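Local coordinates for protein GH5 (Bacteroidetes bacterium AC2a, PDB 4YHE) that probably hydrolyses beta-1,4-glucosidic linkages of cellulose as a family 5 endoglucanase, at residues F309-F314 with E358-A363. Numbering follows the deposited sequence.
Sequences FRLYYF and EQAVRA
Leu311 reaches across to the turn Gln359-Ala363 with its CD2 methyl, which presses on the backbone at Ala360. Leu311 CD2 lies 3.5 Å from Ala360 CA, tighter than ordinary van der Waals contact, and also meets the CB methyls of Ala360 and Ala363. The other branch, CD1, runs beside CB of Gln359, the two side chains pointing the same way. One turn on, Phe314 brings ring atom CE2 to 3.9 Å from Ala360 CB, while its own CB sits 4.1 Å from Ala363 CB. With CG anti to the carbonyl carbon (chi1 -69°), the Phe314 ring leans back toward the preceding turn, and Arg310 O lies over one face, near the rim. The same Ala360 CB also meets Arg310, whose extended side chain brings NH1 within 4.0 Å of it, the methyl lying over one guanidinium face toward the rim. A salt bridge from NH1 to Glu307 OE2 and a hydrogen bond from NE to Ala298 O hold the Arg310 guanidinium in place. With small alanines facing this side, the axes of 309-314 and 358-363 come within 8.9 Å, their directions 25° apart. This is apolar packing of two nearly parallel neighbouring helices, 304-323 and 357-369, which follow strands 291-296 and 327-332 in the outer helical layer of the (beta/alpha)8 TIM barrel of family 5 glycoside hydrolases.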
ATOM      1  N   PHE A 309     -12.567  17.816   9.172  1.00 19.17           N
ATOM      2  CA  PHE A 309     -11.423  18.043   8.314  1.00 18.74           C
ATOM      3  C   PHE A 309     -10.808  16.772   7.738  1.00 17.52           C
ATOM      4  O   PHE A 309     -10.403  16.783   6.607  1.00 17.77           O
ATOM      5  CB  PHE A 309     -10.356  18.861   9.024  1.00 18.98           C
ATOM      6  CG  PHE A 309     -10.687  20.318   9.071  1.00 19.01           C
ATOM      7  CD1 PHE A 309     -10.373  21.142   8.010  1.00 19.39           C
ATOM      8  CD2 PHE A 309     -11.366  20.848  10.166  1.00 19.53           C
ATOM      9  CE1 PHE A 309     -10.702  22.499   8.047  1.00 19.30           C
ATOM     10  CE2 PHE A 309     -11.688  22.186  10.208  1.00 18.36           C
ATOM     11  CZ  PHE A 309     -11.372  23.007   9.142  1.00 18.69           C
ATOM     12  N   ARG A 310     -10.726  15.707   8.534  1.00 17.83           N
ATOM     13  CA  ARG A 310     -10.317  14.393   8.060  1.00 16.47           C
ATOM     14  C   ARG A 310     -11.234  13.860   6.924  1.00 16.99           C
ATOM     15  O   ARG A 310     -10.762  13.335   5.914  1.00 15.42           O
ATOM     16  CB  ARG A 310     -10.256  13.426   9.249  1.00 16.99           C
ATOM     17  CG  ARG A 310      -9.768  12.022   8.879  1.00 16.35           C
ATOM     18  CD  ARG A 310     -10.266  11.001   9.875  1.00 15.75           C
ATOM     19  NE  ARG A 310      -9.632   9.709   9.761  1.00 15.58           N
ATOM     20  CZ  ARG A 310     -10.050   8.579  10.340  1.00 14.53           C
ATOM     21  NH1 ARG A 310     -11.159   8.530  11.043  1.00 13.96           N
ATOM     22  NH2 ARG A 310      -9.370   7.473  10.166  1.00 15.14           N
ATOM     23  N   LEU A 311     -12.537  14.028   7.076  1.00 16.91           N
ATOM     24  CA  LEU A 311     -13.482  13.597   6.052  1.00 18.44           C
ATOM     25  C   LEU A 311     -13.319  14.422   4.785  1.00 17.43           C
ATOM     26  O   LEU A 311     -13.336  13.861   3.702  1.00 16.31           O
ATOM     27  CB  LEU A 311     -14.933  13.653   6.557  1.00 18.66           C
ATOM     28  CG  LEU A 311     -15.279  12.845   7.793  1.00 20.81           C
ATOM     29  CD1 LEU A 311     -16.789  12.859   8.074  1.00 21.62           C
ATOM     30  CD2 LEU A 311     -14.843  11.400   7.623  1.00 20.77           C
ATOM     31  N   TYR A 312     -13.135  15.735   4.944  1.00 17.34           N
ATOM     32  CA  TYR A 312     -12.814  16.647   3.838  1.00 17.21           C
ATOM     33  C   TYR A 312     -11.556  16.204   3.122  1.00 16.37           C
ATOM     34  O   TYR A 312     -11.525  16.110   1.925  1.00 15.62           O
ATOM     35  CB  TYR A 312     -12.663  18.102   4.329  1.00 17.58           C
ATOM     36  CG  TYR A 312     -12.143  19.034   3.277  1.00 17.81           C
ATOM     37  CD1 TYR A 312     -12.949  19.398   2.186  1.00 17.93           C
ATOM     38  CD2 TYR A 312     -10.855  19.565   3.346  1.00 16.99           C
ATOM     39  CE1 TYR A 312     -12.478  20.230   1.201  1.00 17.95           C
ATOM     40  CE2 TYR A 312     -10.389  20.430   2.372  1.00 18.06           C
ATOM     41  CZ  TYR A 312     -11.209  20.757   1.295  1.00 18.18           C
ATOM     42  OH  TYR A 312     -10.792  21.590   0.310  1.00 19.79           O
ATOM     43  N   TYR A 313     -10.506  15.908   3.878  1.00 16.29           N
ATOM     44  CA  TYR A 313      -9.292  15.372   3.273  1.00 15.33           C
ATOM     45  C   TYR A 313      -9.548  14.140   2.406  1.00 14.59           C
ATOM     46  O   TYR A 313      -9.105  14.095   1.268  1.00 14.84           O
ATOM     47  CB  TYR A 313      -8.306  15.115   4.400  1.00 16.28           C
ATOM     48  CG  TYR A 313      -7.018  14.427   4.064  1.00 16.66           C
ATOM     49  CD1 TYR A 313      -5.915  15.147   3.590  1.00 17.94           C
ATOM     50  CD2 TYR A 313      -6.851  13.084   4.316  1.00 15.81           C
ATOM     51  CE1 TYR A 313      -4.690  14.526   3.370  1.00 16.69           C
ATOM     52  CE2 TYR A 313      -5.633  12.456   4.094  1.00 16.02           C
ATOM     53  CZ  TYR A 313      -4.561  13.174   3.616  1.00 15.95           C
ATOM     54  OH  TYR A 313      -3.364  12.548   3.412  1.00 14.95           O
ATOM     55  N   PHE A 314     -10.318  13.165   2.906  1.00 14.99           N
ATOM     56  CA  PHE A 314     -10.620  11.992   2.162  1.00 14.68           C
ATOM     57  C   PHE A 314     -11.441  12.338   0.900  1.00 14.22           C
ATOM     58  O   PHE A 314     -11.141  11.879  -0.172  1.00 12.75           O
ATOM     59  CB  PHE A 314     -11.387  10.971   3.029  1.00 15.45           C
ATOM     60  CG  PHE A 314     -10.563  10.331   4.164  1.00 14.40           C
ATOM     61  CD1 PHE A 314      -9.204  10.153   4.071  1.00 16.06           C
ATOM     62  CD2 PHE A 314     -11.193   9.900   5.303  1.00 15.32           C
ATOM     63  CE1 PHE A 314      -8.484   9.562   5.106  1.00 16.02           C
ATOM     64  CE2 PHE A 314     -10.505   9.284   6.324  1.00 16.08           C
ATOM     65  CZ  PHE A 314      -9.142   9.115   6.226  1.00 15.70           C
ATOM     66  N   GLU A 358     -17.715   4.413   9.865  1.00 17.44           N
ATOM     67  CA  GLU A 358     -18.538   4.443   8.667  1.00 17.57           C
ATOM     68  C   GLU A 358     -18.430   5.760   7.929  1.00 16.81           C
ATOM     69  O   GLU A 358     -18.430   5.783   6.707  1.00 17.32           O
ATOM     70  CB  GLU A 358     -19.997   4.142   8.978  1.00 17.53           C
ATOM     71  CG  GLU A 358     -20.824   3.957   7.710  1.00 18.41           C
ATOM     72  CD  GLU A 358     -22.228   3.417   7.978  1.00 19.99           C
ATOM     73  OE1 GLU A 358     -22.666   3.415   9.137  1.00 23.07           O
ATOM     74  OE2 GLU A 358     -22.874   2.973   7.015  1.00 20.35           O
ATOM     75  N   GLN A 359     -18.363   6.854   8.670  1.00 18.82           N
ATOM     76  CA  GLN A 359     -18.357   8.192   8.073  1.00 20.37           C
ATOM     77  C   GLN A 359     -17.070   8.419   7.266  1.00 18.05           C
ATOM     78  O   GLN A 359     -17.089   9.055   6.239  1.00 16.24           O
ATOM     79  CB  GLN A 359     -18.556   9.254   9.170  1.00 24.35           C
ATOM     80  CG  GLN A 359     -20.002   9.364   9.706  1.00 31.57           C
ATOM     81  CD  GLN A 359     -20.628   8.086  10.311  1.00 37.57           C
ATOM     82  OE1 GLN A 359     -20.082   7.449  11.246  1.00 43.77           O
ATOM     83  NE2 GLN A 359     -21.819   7.717   9.796  1.00 40.21           N
ATOM     84  N   ALA A 360     -15.945   7.889   7.756  1.00 17.34           N
ATOM     85  CA  ALA A 360     -14.664   7.958   7.067  1.00 16.04           C
ATOM     86  C   ALA A 360     -14.665   7.108   5.801  1.00 15.58           C
ATOM     87  O   ALA A 360     -14.220   7.553   4.756  1.00 15.32           O
ATOM     88  CB  ALA A 360     -13.561   7.486   8.017  1.00 15.81           C
ATOM     89  N   VAL A 361     -15.222   5.905   5.909  1.00 15.15           N
ATOM     90  CA  VAL A 361     -15.229   4.945   4.841  1.00 15.69           C
ATOM     91  C   VAL A 361     -16.134   5.484   3.704  1.00 15.79           C
ATOM     92  O   VAL A 361     -15.760   5.445   2.548  1.00 14.59           O
ATOM     93  CB  VAL A 361     -15.687   3.562   5.389  1.00 16.10           C
ATOM     94  CG1 VAL A 361     -16.165   2.633   4.323  1.00 16.75           C
ATOM     95  CG2 VAL A 361     -14.539   2.907   6.146  1.00 16.19           C
ATOM     96  N   ARG A 362     -17.272   6.043   4.088  1.00 17.34           N
ATOM     97  CA  ARG A 362     -18.192   6.660   3.129  1.00 17.85           C
ATOM     98  C   ARG A 362     -17.552   7.868   2.422  1.00 18.32           C
ATOM     99  O   ARG A 362     -17.684   7.993   1.199  1.00 18.61           O
ATOM    100  CB  ARG A 362     -19.484   7.053   3.836  1.00 18.81           C
ATOM    101  CG  ARG A 362     -20.334   5.886   4.332  1.00 19.03           C
ATOM    102  CD  ARG A 362     -21.410   5.453   3.314  1.00 19.88           C
ATOM    103  NE  ARG A 362     -20.836   5.052   2.044  1.00 19.75           N
ATOM    104  CZ  ARG A 362     -20.251   3.889   1.776  1.00 18.55           C
ATOM    105  NH1 ARG A 362     -20.166   2.931   2.682  1.00 19.79           N
ATOM    106  NH2 ARG A 362     -19.725   3.672   0.587  1.00 19.91           N
ATOM    107  N   ALA A 363     -16.851   8.735   3.169  1.00 18.32           N
ATOM    108  CA  ALA A 363     -16.168   9.873   2.569  1.00 16.52           C
ATOM    109  C   ALA A 363     -15.243   9.441   1.436  1.00 17.70           C
ATOM    110  O   ALA A 363     -15.302   9.974   0.309  1.00 16.15           O
ATOM    111  CB  ALA A 363     -15.440  10.682   3.607  1.00 16.98           C
TER